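Local coordinates for protein endoglucanase CEL5A (PDB 4AFM) that probably binds cell-wall beta-glucans such as xyloglucan through this non-catalytic carbohydrate-binding module, which accompanies a family 5 glycoside hydrolase, at residues K43-V49 with I123-S129; A73-Y78 with Q91-Y96; V49-D55 with D116-K122. All coordinates share one frame; numbering follows the deposited sequence. Where two conformers were deposited one is given.

Contact 1. Residues K43-V49 with I123-S129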
loop_
_atom_site.group_PDB
_atom_site.type_symbol
_atom_site.label_atom_id
_atom_site.label_comp_id
_atom_site.label_asym_id
_atom_site.label_seq_id
_atom_site.Cartn_x
_atom_site.Cartn_y
_atom_site.Cartn_z
ATOM N N LYS A 43 -8.948 0.981 15.636
ATOM C CA LYS A 43 -9.480 -0.296 16.194
ATOM C C LYS A 43 -8.381 -1.028 16.917
ATOM O O LYS A 43 -7.207 -0.773 16.747
ATOM C CB LYS A 43 -10.017 -1.141 15.035
ATOM C CG LYS A 43 -11.159 -0.420 14.324
ATOM C CD LYS A 43 -12.080 -1.127 13.341
ATOM C CE LYS A 43 -12.779 -2.264 14.052
ATOM N NZ LYS A 43 -14.045 -1.791 14.708
ATOM N N ASN A 44 -8.771 -2.035 17.734
ATOM C CA ASN A 44 -7.769 -2.919 18.259
ATOM C C ASN A 44 -7.440 -3.863 17.163
ATOM O O ASN A 44 -8.359 -4.234 16.377
ATOM C CB ASN A 44 -8.330 -3.684 19.466
ATOM C CG ASN A 44 -7.218 -4.220 20.278
ATOM O OD1 ASN A 44 -5.986 -3.937 20.104
ATOM N ND2 ASN A 44 -7.607 -5.101 21.236
ATOM N N PHE A 45 -6.218 -3.923 16.812
ATOM C CA PHE A 45 -5.796 -4.753 15.658
ATOM C C PHE A 45 -4.535 -5.513 15.937
ATOM O O PHE A 45 -3.801 -5.240 16.921
ATOM C CB PHE A 45 -5.565 -3.834 14.446
ATOM C CG PHE A 45 -4.413 -2.853 14.553
ATOM C CD1 PHE A 45 -3.076 -3.303 14.275
ATOM C CD2 PHE A 45 -4.566 -1.533 14.935
ATOM C CE1 PHE A 45 -2.063 -2.428 14.451
ATOM C CE2 PHE A 45 -3.545 -0.684 15.121
ATOM C CZ PHE A 45 -2.231 -1.123 14.850
ATOM N N GLU A 46 -4.306 -6.517 15.098
ATOM C CA GLU A 46 -2.991 -7.138 15.000
ATOM C C GLU A 46 -2.601 -7.175 13.575
ATOM O O GLU A 46 -3.464 -7.124 12.664
ATOM C CB GLU A 46 -2.968 -8.546 15.566
ATOM C CG GLU A 46 -4.009 -9.457 15.055
ATOM C CD GLU A 46 -4.059 -10.764 15.827
ATOM O OE1 GLU A 46 -3.579 -10.829 17.012
ATOM O OE2 GLU A 46 -4.615 -11.713 15.172
ATOM N N ILE A 47 -1.305 -7.163 13.342
ATOM C CA ILE A 47 -0.770 -7.329 11.994
ATOM C C ILE A 47 -0.108 -8.693 11.927
ATOM O O ILE A 47 0.761 -8.991 12.837
ATOM C CB ILE A 47 0.224 -6.187 11.709
ATOM C CG1 ILE A 47 -0.562 -4.823 11.641
ATOM C CG2 ILE A 47 0.993 -6.428 10.376
ATOM C CD1 ILE A 47 0.318 -3.651 11.584
ATOM N N LYS A 48 -0.391 -9.507 10.989
ATOM C CA LYS A 48 0.218 -10.817 10.881
ATOM C C LYS A 48 0.924 -10.896 9.555
ATOM O O LYS A 48 0.380 -10.513 8.481
ATOM C CB LYS A 48 -0.852 -11.901 10.897
ATOM C CG LYS A 48 -1.650 -11.819 12.209
ATOM C CD LYS A 48 -2.481 -13.060 12.352
ATOM C CE LYS A 48 -3.833 -12.838 11.841
ATOM N NZ LYS A 48 -4.646 -13.753 12.717
ATOM N N VAL A 49 2.126 -11.439 9.536
ATOM C CA VAL A 49 2.955 -11.484 8.310
ATOM C C VAL A 49 3.417 -12.920 8.091
ATOM O O VAL A 49 4.086 -13.474 9.041
ATOM C CB VAL A 49 4.188 -10.546 8.462
ATOM C CG1 VAL A 49 4.970 -10.580 7.159
ATOM C CG2 VAL A 49 3.774 -9.121 8.784
ATOM N N ILE A 123 0.421 -10.330 4.224
ATOM C CA ILE A 123 0.313 -9.388 5.346
ATOM C C ILE A 123 -1.149 -9.140 5.553
ATOM O O ILE A 123 -1.865 -8.771 4.590
ATOM C CB ILE A 123 1.039 -8.065 5.069
ATOM C CG1 ILE A 123 2.514 -8.286 4.709
ATOM C CG2 ILE A 123 0.891 -7.126 6.233
ATOM C CD1 ILE A 123 3.274 -7.026 4.304
ATOM N N VAL A 124 -1.613 -9.359 6.766
ATOM C CA VAL A 124 -3.057 -9.103 7.080
ATOM C C VAL A 124 -3.172 -8.285 8.305
ATOM O O VAL A 124 -2.350 -8.336 9.273
ATOM C CB VAL A 124 -3.794 -10.409 7.317
ATOM C CG1 VAL A 124 -3.755 -11.275 6.115
ATOM C CG2 VAL A 124 -3.294 -11.073 8.487
ATOM N N ALA A 125 -4.119 -7.373 8.304
ATOM C CA ALA A 125 -4.571 -6.658 9.521
ATOM C C ALA A 125 -5.844 -7.303 9.962
ATOM O O ALA A 125 -6.793 -7.480 9.184
ATOM C CB ALA A 125 -4.802 -5.185 9.245
ATOM N N SER A 126 -5.957 -7.651 11.224
ATOM C CA SER A 126 -7.140 -8.299 11.808
ATOM C C SER A 126 -7.629 -7.384 12.926
ATOM O O SER A 126 -6.818 -7.021 13.778
ATOM C CB SER A 126 -6.732 -9.671 12.449
ATOM O OG SER A 126 -6.494 -10.541 11.352
ATOM N N TYR A 127 -8.876 -7.161 13.075
ATOM C CA TYR A 127 -9.394 -6.476 14.242
ATOM C C TYR A 127 -9.804 -7.423 15.322
ATOM O O TYR A 127 -10.333 -8.479 14.998
ATOM C CB TYR A 127 -10.632 -5.667 13.819
ATOM C CG TYR A 127 -10.379 -4.642 12.735
ATOM C CD1 TYR A 127 -9.274 -3.781 12.827
ATOM C CD2 TYR A 127 -11.227 -4.504 11.684
ATOM C CE1 TYR A 127 -9.089 -2.826 11.859
ATOM C CE2 TYR A 127 -11.071 -3.481 10.707
ATOM C CZ TYR A 127 -9.944 -2.650 10.829
ATOM O OH TYR A 127 -9.783 -1.676 9.849
ATOM N N THR A 128 -9.436 -7.124 16.527
ATOM C CA THR A 128 -9.617 -7.960 17.715
ATOM C C THR A 128 -10.592 -7.246 18.676
ATOM O O THR A 128 -11.003 -7.855 19.649
ATOM C CB THR A 128 -8.226 -8.240 18.378
ATOM O OG1 THR A 128 -7.582 -6.980 18.657
ATOM C CG2 THR A 128 -7.298 -8.993 17.418
ATOM N N SER A 129 -10.815 -5.951 18.466
ATOM C CA SER A 129 -12.139 -5.287 18.634
ATOM C C SER A 129 -13.066 -5.585 17.432
ATOM O O SER A 129 -13.798 -4.717 16.935
ATOM C CB SER A 129 -12.066 -3.747 18.941
ATOM O OG SER A 129 -11.530 -2.888 17.907
HETATM O O HOH W 1 -4.867 -7.044 19.326
#
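The antiparallel pairing of two long strands, 45-52 and 118-127, sets Phe45, Ile47 and Val49 against Tyr127, Ala125 and Ile123 as non-hydrogen-bonded pairs, a clear example of how a sheet sorts its side chains by face. Between them, Glu46 with Ser126 and Lys48 with Val124 are hydrogen-bonded pairs, each joined by two N-H...O bonds. Beyond Phe45 and Tyr127 the strand pairing gives way to less regular bonds: Thr128 N reaches Asn44 O at 3.1 Å from well above the carbonyl plane, and Asn44 N donates to Ser129 OG at 2.9 Å. A water bridges Phe45 O and Thr128 OG1.

Lys43 lies across the Tyr127 ring. Chi1 and a near-anti chi2 (-166°) bring Lys43 CD over the ring centre, 3.5 Å from the centroid, in a CH-pi contact; the bend at chi3 (60°) then keeps CE above the same face, over CG and CD2 of Tyr127. Lys43 NZ, 5.2 Å from that centroid, adds at most a weak cation-pi attraction. The Tyr127 hydroxyl is hydrogen-bonded to Asp40 N. A serine here would remove the ring, and the Lys43 chain would probably be left to swing without its support while Asp40 N lost its mate.

On the other face, Lys48 CB packs against Val124 CG2 at 3.5 Å. Lys48 NZ forms a salt bridge to Glu46 OE2 at 3.2 Å in one of the deposited conformers of Glu46, while Ser126 OG bonds to Asp4.

With Ile47 and Val49 resting on Leu58 and Ile56 of the second sheet, this alternation is typical of a beta-sandwich.

Contact 2. Residues A73-Y78 with Q91-Y96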
loop_
_atom_site.group_PDB
_atom_site.type_symbol
_atom_site.label_atom_id
_atom_site.label_comp_id
_atom_site.label_asym_id
_atom_site.label_seq_id
_atom_site.Cartn_x
_atom_site.Cartn_y
_atom_site.Cartn_z
ATOM N N ALA A 73 9.809 3.285 16.463
ATOM C CA ALA A 73 9.178 2.161 17.330
ATOM C C ALA A 73 9.532 0.867 16.537
ATOM O O ALA A 73 8.599 0.452 15.702
ATOM C CB ALA A 73 7.797 2.402 17.631
ATOM N N GLN A 74 10.660 0.318 16.619
ATOM C CA GLN A 74 11.081 -0.910 15.976
ATOM C C GLN A 74 10.653 -2.045 16.896
ATOM O O GLN A 74 11.180 -2.097 18.089
ATOM C CB GLN A 74 12.490 -0.876 15.731
ATOM C CG GLN A 74 13.052 -2.051 15.098
ATOM C CD GLN A 74 14.421 -1.786 14.675
ATOM O OE1 GLN A 74 14.857 -0.791 14.139
ATOM N NE2 GLN A 74 15.241 -2.783 15.023
ATOM N N ILE A 75 9.824 -2.936 16.445
ATOM C CA ILE A 75 9.361 -4.002 17.290
ATOM C C ILE A 75 9.560 -5.315 16.629
ATOM O O ILE A 75 9.349 -5.571 15.453
ATOM C CB ILE A 75 8.072 -4.004 17.926
ATOM C CG1 ILE A 75 7.135 -3.786 16.810
ATOM C CG2 ILE A 75 7.889 -2.876 18.950
ATOM C CD1 ILE A 75 5.675 -4.101 17.268
ATOM N N SER A 76 9.987 -6.213 17.512
ATOM C CA SER A 76 10.019 -7.649 17.142
ATOM C C SER A 76 8.611 -8.186 17.278
ATOM O O SER A 76 7.801 -7.652 17.924
ATOM C CB SER A 76 11.046 -8.391 18.039
ATOM O OG SER A 76 10.596 -8.095 19.272
ATOM N N PRO A 77 8.367 -9.381 16.666
ATOM C CA PRO A 77 7.013 -9.964 16.807
ATOM C C PRO A 77 6.598 -10.153 18.250
ATOM O O PRO A 77 7.436 -10.536 19.073
ATOM C CB PRO A 77 7.241 -11.331 16.115
ATOM C CG PRO A 77 8.345 -11.074 15.079
ATOM C CD PRO A 77 9.247 -10.133 15.792
ATOM N N TYR A 78 5.352 -9.930 18.524
ATOM C CA TYR A 78 4.824 -10.356 19.816
ATOM C C TYR A 78 5.101 -11.837 19.947
ATOM O O TYR A 78 5.561 -12.297 21.055
ATOM C CB TYR A 78 3.371 -10.024 19.876
ATOM C CG TYR A 78 2.707 -10.326 21.203
ATOM C CD1 TYR A 78 3.315 -10.111 22.407
ATOM C CD2 TYR A 78 1.501 -10.985 21.193
ATOM C CE1 TYR A 78 2.624 -10.489 23.654
ATOM C CE2 TYR A 78 0.767 -11.270 22.379
ATOM C CZ TYR A 78 1.376 -11.049 23.526
ATOM O OH TYR A 78 0.662 -11.397 24.721
ATOM N N GLN A 91 1.292 -3.925 21.814
ATOM C CA GLN A 91 2.746 -3.927 21.771
ATOM C C GLN A 91 3.294 -2.728 21.015
ATOM O O GLN A 91 4.246 -2.046 21.365
ATOM C CB GLN A 91 3.030 -5.252 21.155
ATOM C CG GLN A 91 4.387 -5.383 20.728
ATOM C CD GLN A 91 4.594 -6.480 19.678
ATOM O OE1 GLN A 91 3.793 -6.855 18.776
ATOM N NE2 GLN A 91 5.795 -6.982 19.754
ATOM N N ILE A 92 2.651 -2.412 19.869
ATOM C CA ILE A 92 3.074 -1.277 19.052
ATOM C C ILE A 92 2.914 -0.013 19.873
ATOM O O ILE A 92 3.822 0.856 19.810
ATOM C CB ILE A 92 2.214 -1.237 17.729
ATOM C CG1 ILE A 92 2.486 -2.461 16.864
ATOM C CG2 ILE A 92 2.449 0.021 17.012
ATOM C CD1 ILE A 92 1.396 -2.717 15.766
ATOM N N ALA A 93 1.791 0.199 20.541
ATOM C CA ALA A 93 1.580 1.422 21.306
ATOM C C ALA A 93 2.641 1.575 22.415
ATOM O O ALA A 93 3.070 2.714 22.635
ATOM C CB ALA A 93 0.165 1.365 21.906
ATOM N N LYS A 94 3.018 0.470 23.023
ATOM C CA LYS A 94 4.038 0.588 24.084
ATOM C C LYS A 94 5.345 1.080 23.462
ATOM O O LYS A 94 6.031 1.972 24.019
ATOM C CB LYS A 94 4.246 -0.738 24.713
ATOM C CG LYS A 94 5.360 -0.664 25.750
ATOM C CD LYS A 94 5.542 -2.066 26.356
ATOM C CE LYS A 94 6.605 -2.023 27.470
ATOM N NZ LYS A 94 6.563 -3.345 28.185
ATOM N N ALA A 95 5.713 0.564 22.299
ATOM C CA ALA A 95 6.952 1.009 21.621
ATOM C C ALA A 95 6.825 2.401 21.090
ATOM O O ALA A 95 7.784 3.188 21.089
ATOM C CB ALA A 95 7.330 0.047 20.530
ATOM N N TYR A 96 5.644 2.806 20.615
ATOM C CA TYR A 96 5.406 4.125 20.075
ATOM C C TYR A 96 5.299 5.167 21.150
ATOM O O TYR A 96 5.465 6.356 20.888
ATOM C CB TYR A 96 4.143 4.066 19.173
ATOM C CG TYR A 96 3.940 5.289 18.298
ATOM C CD1 TYR A 96 4.792 5.520 17.177
ATOM C CD2 TYR A 96 2.923 6.161 18.508
ATOM C CE1 TYR A 96 4.634 6.621 16.371
ATOM C CE2 TYR A 96 2.740 7.257 17.684
ATOM C CZ TYR A 96 3.599 7.466 16.612
ATOM O OH TYR A 96 3.429 8.531 15.774
#
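Gln91 holds its CG opposite the backbone N (chi1 167°) and stays extended beyond it, which carries the amide out from the first turn of the helix toward the chain leaving strand 71-75. Ile75 answers with the less common turn at chi1 (54°), CG1 wedged between its own N and carbonyl carbon. CD1 thereby enters the space beside Gln91, and CG2 is directed at Ala95.

Ile75 CD1 touches the amide carbon of Gln91, CD, at 3.6 Å, and also meets Ile92 CG1, the two isoleucine chains crossing at about a right angle. Ile75 CG2 presses on Ala95 CB at 3.4 Å, closer than two methyl carbons normally sit. Two residues earlier on the strand, Ala73 CB lies 3.8 Å from Ala95 CB and reaches the edge of the Tyr96 ring. The alanines, Ala73 and Ala95, are consistent with the close approach of the short strand and helix axes, 7.7 Å.

Polar chemistry is confined to the end where the strand gives way to loop. Gln91 NE2 donates to Ser76 O at 2.8 Å, but the bond is weak, bent to 127° at the hydrogen. Gln91 NE2 also lies 3.2 Å from Tyr78 N, two donors that form no bond. Gln91 OE1 turns to Thr88 N, its hydrogen-bond partner, and rests against Tyr78 CB at 3.4 Å.

With OE1 bonded to Thr88 N and NE2 weakly to Ser76 O, the amide of Gln91 is probably restrained in its rotation and links the loop after the strand to the start of the helix. Shape does most of the remaining work: the strand is held to the helix by the aliphatic carbons of alanine and isoleucine, and a single imperfect hydrogen bond supplements them.

Contact 3. Residues V49-D55 with D116-K122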
loop_
_atom_site.group_PDB
_atom_site.type_symbol
_atom_site.label_atom_id
_atom_site.label_comp_id
_atom_site.label_asym_id
_atom_site.label_seq_id
_atom_site.Cartn_x
_atom_site.Cartn_y
_atom_site.Cartn_z
ATOM N N VAL A 49 2.126 -11.439 9.536
ATOM C CA VAL A 49 2.955 -11.484 8.310
ATOM C C VAL A 49 3.417 -12.920 8.091
ATOM O O VAL A 49 4.086 -13.474 9.041
ATOM C CB VAL A 49 4.188 -10.546 8.462
ATOM C CG1 VAL A 49 4.970 -10.580 7.159
ATOM C CG2 VAL A 49 3.774 -9.121 8.784
ATOM N N ASP A 50 3.158 -13.500 6.979
ATOM C CA ASP A 50 3.742 -14.803 6.614
ATOM C C ASP A 50 5.033 -14.508 5.940
ATOM O O ASP A 50 5.078 -13.781 4.890
ATOM C CB ASP A 50 2.819 -15.564 5.707
ATOM C CG ASP A 50 1.494 -15.935 6.337
ATOM O OD1 ASP A 50 1.280 -15.827 7.542
ATOM O OD2 ASP A 50 0.604 -16.338 5.511
ATOM N N TYR A 51 6.135 -15.066 6.431
ATOM C CA TYR A 51 7.501 -14.695 5.971
ATOM C C TYR A 51 8.425 -15.852 6.154
ATOM O O TYR A 51 8.145 -16.762 6.964
ATOM C CB TYR A 51 8.019 -13.455 6.714
ATOM C CG TYR A 51 8.453 -13.723 8.110
ATOM C CD1 TYR A 51 7.482 -14.041 9.105
ATOM C CD2 TYR A 51 9.813 -13.757 8.464
ATOM C CE1 TYR A 51 7.912 -14.411 10.385
ATOM C CE2 TYR A 51 10.188 -14.088 9.753
ATOM C CZ TYR A 51 9.218 -14.388 10.684
ATOM O OH TYR A 51 9.621 -14.752 11.986
ATOM N N SER A 52 9.555 -15.761 5.503
ATOM C CA SER A 52 10.688 -16.682 5.783
ATOM C C SER A 52 11.947 -16.015 5.342
ATOM O O SER A 52 11.953 -15.060 4.554
ATOM C CB SER A 52 10.472 -17.985 5.189
ATOM O OG SER A 52 10.506 -17.984 3.848
ATOM N N GLY A 53 13.120 -16.545 5.767
ATOM C CA GLY A 53 14.396 -16.239 5.202
ATOM C C GLY A 53 15.243 -15.311 6.035
ATOM O O GLY A 53 16.458 -15.269 5.878
ATOM N N ALA A 54 14.616 -14.506 6.887
ATOM C CA ALA A 54 15.321 -13.542 7.755
ATOM C C ALA A 54 14.380 -13.306 8.906
ATOM O O ALA A 54 13.178 -13.455 8.801
ATOM C CB ALA A 54 15.604 -12.234 7.020
ATOM N N ASP A 55 14.968 -12.773 9.976
ATOM C CA ASP A 55 14.105 -12.240 11.039
ATOM C C ASP A 55 13.453 -10.942 10.616
ATOM O O ASP A 55 13.952 -10.262 9.706
ATOM C CB ASP A 55 14.891 -12.134 12.340
ATOM C CG ASP A 55 15.178 -13.558 12.925
ATOM O OD1 ASP A 55 14.269 -14.344 13.064
ATOM O OD2 ASP A 55 16.464 -13.762 13.015
ATOM N N ASP A 116 20.123 -15.095 2.490
ATOM C CA ASP A 116 19.186 -15.467 1.454
ATOM C C ASP A 116 18.152 -14.409 1.120
ATOM O O ASP A 116 17.487 -14.544 0.070
ATOM C CB ASP A 116 18.466 -16.794 1.777
ATOM C CG ASP A 116 17.609 -16.739 2.987
ATOM O OD1 ASP A 116 17.884 -15.886 3.897
ATOM O OD2 ASP A 116 16.641 -17.434 3.056
ATOM N N GLY A 117 17.975 -13.437 1.990
ATOM C CA GLY A 117 16.913 -12.437 1.851
ATOM C C GLY A 117 15.663 -12.943 2.461
ATOM O O GLY A 117 15.426 -14.162 2.652
HETATM N N MSE A 118 14.750 -12.010 2.738
HETATM C CA MSE A 118 13.446 -12.331 3.310
HETATM C C MSE A 118 12.410 -12.383 2.218
HETATM O O MSE A 118 12.399 -11.527 1.319
HETATM C CB MSE A 118 13.110 -11.254 4.394
HETATM C CG MSE A 118 11.931 -11.647 5.236
HETATM SE SE MSE A 118 11.626 -10.460 6.722
HETATM C CE MSE A 118 10.883 -8.924 5.797
ATOM N N THR A 119 11.464 -13.275 2.284
ATOM C CA THR A 119 10.317 -13.298 1.400
ATOM C C THR A 119 9.051 -13.209 2.255
ATOM O O THR A 119 8.884 -14.002 3.215
ATOM C CB THR A 119 10.233 -14.561 0.510
ATOM O OG1 THR A 119 11.435 -14.451 -0.319
ATOM C CG2 THR A 119 9.051 -14.584 -0.385
ATOM N N VAL A 120 8.191 -12.252 1.951
ATOM C CA VAL A 120 6.895 -12.134 2.562
ATOM C C VAL A 120 5.864 -12.635 1.580
ATOM O O VAL A 120 5.847 -12.135 0.419
ATOM C CB VAL A 120 6.677 -10.657 2.968
ATOM C CG1 VAL A 120 5.201 -10.442 3.371
ATOM C CG2 VAL A 120 7.616 -10.255 4.118
ATOM N N THR A 121 4.969 -13.476 2.010
ATOM C CA THR A 121 3.899 -13.978 1.147
ATOM C C THR A 121 2.534 -13.427 1.495
ATOM O O THR A 121 1.623 -13.490 0.680
ATOM C CB THR A 121 3.886 -15.522 1.133
ATOM O OG1 THR A 121 3.752 -15.985 2.493
ATOM C CG2 THR A 121 5.168 -16.088 0.532
ATOM N N LYS A 122 2.330 -12.903 2.716
ATOM C CA LYS A 122 1.013 -12.366 3.084
ATOM C C LYS A 122 1.162 -11.409 4.240
ATOM O O LYS A 122 1.961 -11.678 5.154
ATOM C CB LYS A 122 0.067 -13.516 3.434
ATOM C CG LYS A 122 -1.363 -13.046 3.455
ATOM C CD LYS A 122 -2.323 -14.279 3.609
ATOM C CE LYS A 122 -3.727 -13.891 3.308
ATOM N NZ LYS A 122 -4.721 -15.039 3.346
HETATM O O HOH W 2 1.248 -16.903 2.929
HETATM O O HOH W 3 8.303 -16.914 2.505
#
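Asp50 and Lys122 begin the backbone pairing: Asp50 N donates to Lys122 O at 2.8 Å, yet Asp50 O accepts from Thr121 N, one residue earlier, at 2.9 Å. The register slips by one here, a beta bulge, and Lys122 N is left buried with no partner in the model. Past the bulge Tyr51 faces Val120 as a non-hydrogen-bonded pair, and Ser52 and Thr119 exchange two bonds.

Waters and charges lie on the face carrying Asp50 and Ser52. One water links Asp50 OD2 to Thr121 OG1, and another links Ser52 OG to Thr119 O. The Asp50 and Lys122 side chains run alongside each other, Asp50 OD2 standing 3.5 Å from Lys122 CB, but their charged groups do not meet; Asp50 OD1 is bonded to Thr84 instead.

Apolar packing fills the opposite face. Val49 CG1 meets Val120 CG1 at 3.8 Å, and Tyr51 CB rests near Val120 CG2. Residue 118 is a selenomethionine, extended through chi1 (-168°) and chi2 (173°), which in one of its two conformers carries Met118 SE obliquely to Tyr51 CD2 at 4.1 Å, a Met-aromatic contact. Met118 CB packs on Ala54 CB at 3.8 Å.

Steric demand explains Gly53: with phi at 104°, a side chain would run into Gly117 O and its own preceding carbonyl.

Strand 84-88 flanks one side, through Ala85 to Val49, and strand 11-14 the other, through Val14 to Met118; Ile56 of strand 56-62 lies under Val49, Tyr51 and Met118.

Overall arrangement
Contacts 1 and 3 are two halves of one antiparallel pairing, strand 45-52 with strand 118-127, and share Val49; their centres lie about 18 Å apart. In each, mostly apolar side chains turn to the other sheet and the more polar ones to the opposite face; the pairing is regular along the strand in contact 1 and broken by a bulge in contact 3. Contact 2 joins a helix to the edge strand 71-75 of the second sheet, by aliphatic packing rather than backbone hydrogen bonds. All three are partly buried, Ala73, Ile92 and Tyr96 being the buried residues of contact 2, which touches contact 1 where Phe45 CE1 meets Ile92 CD1 at 3.7 Å.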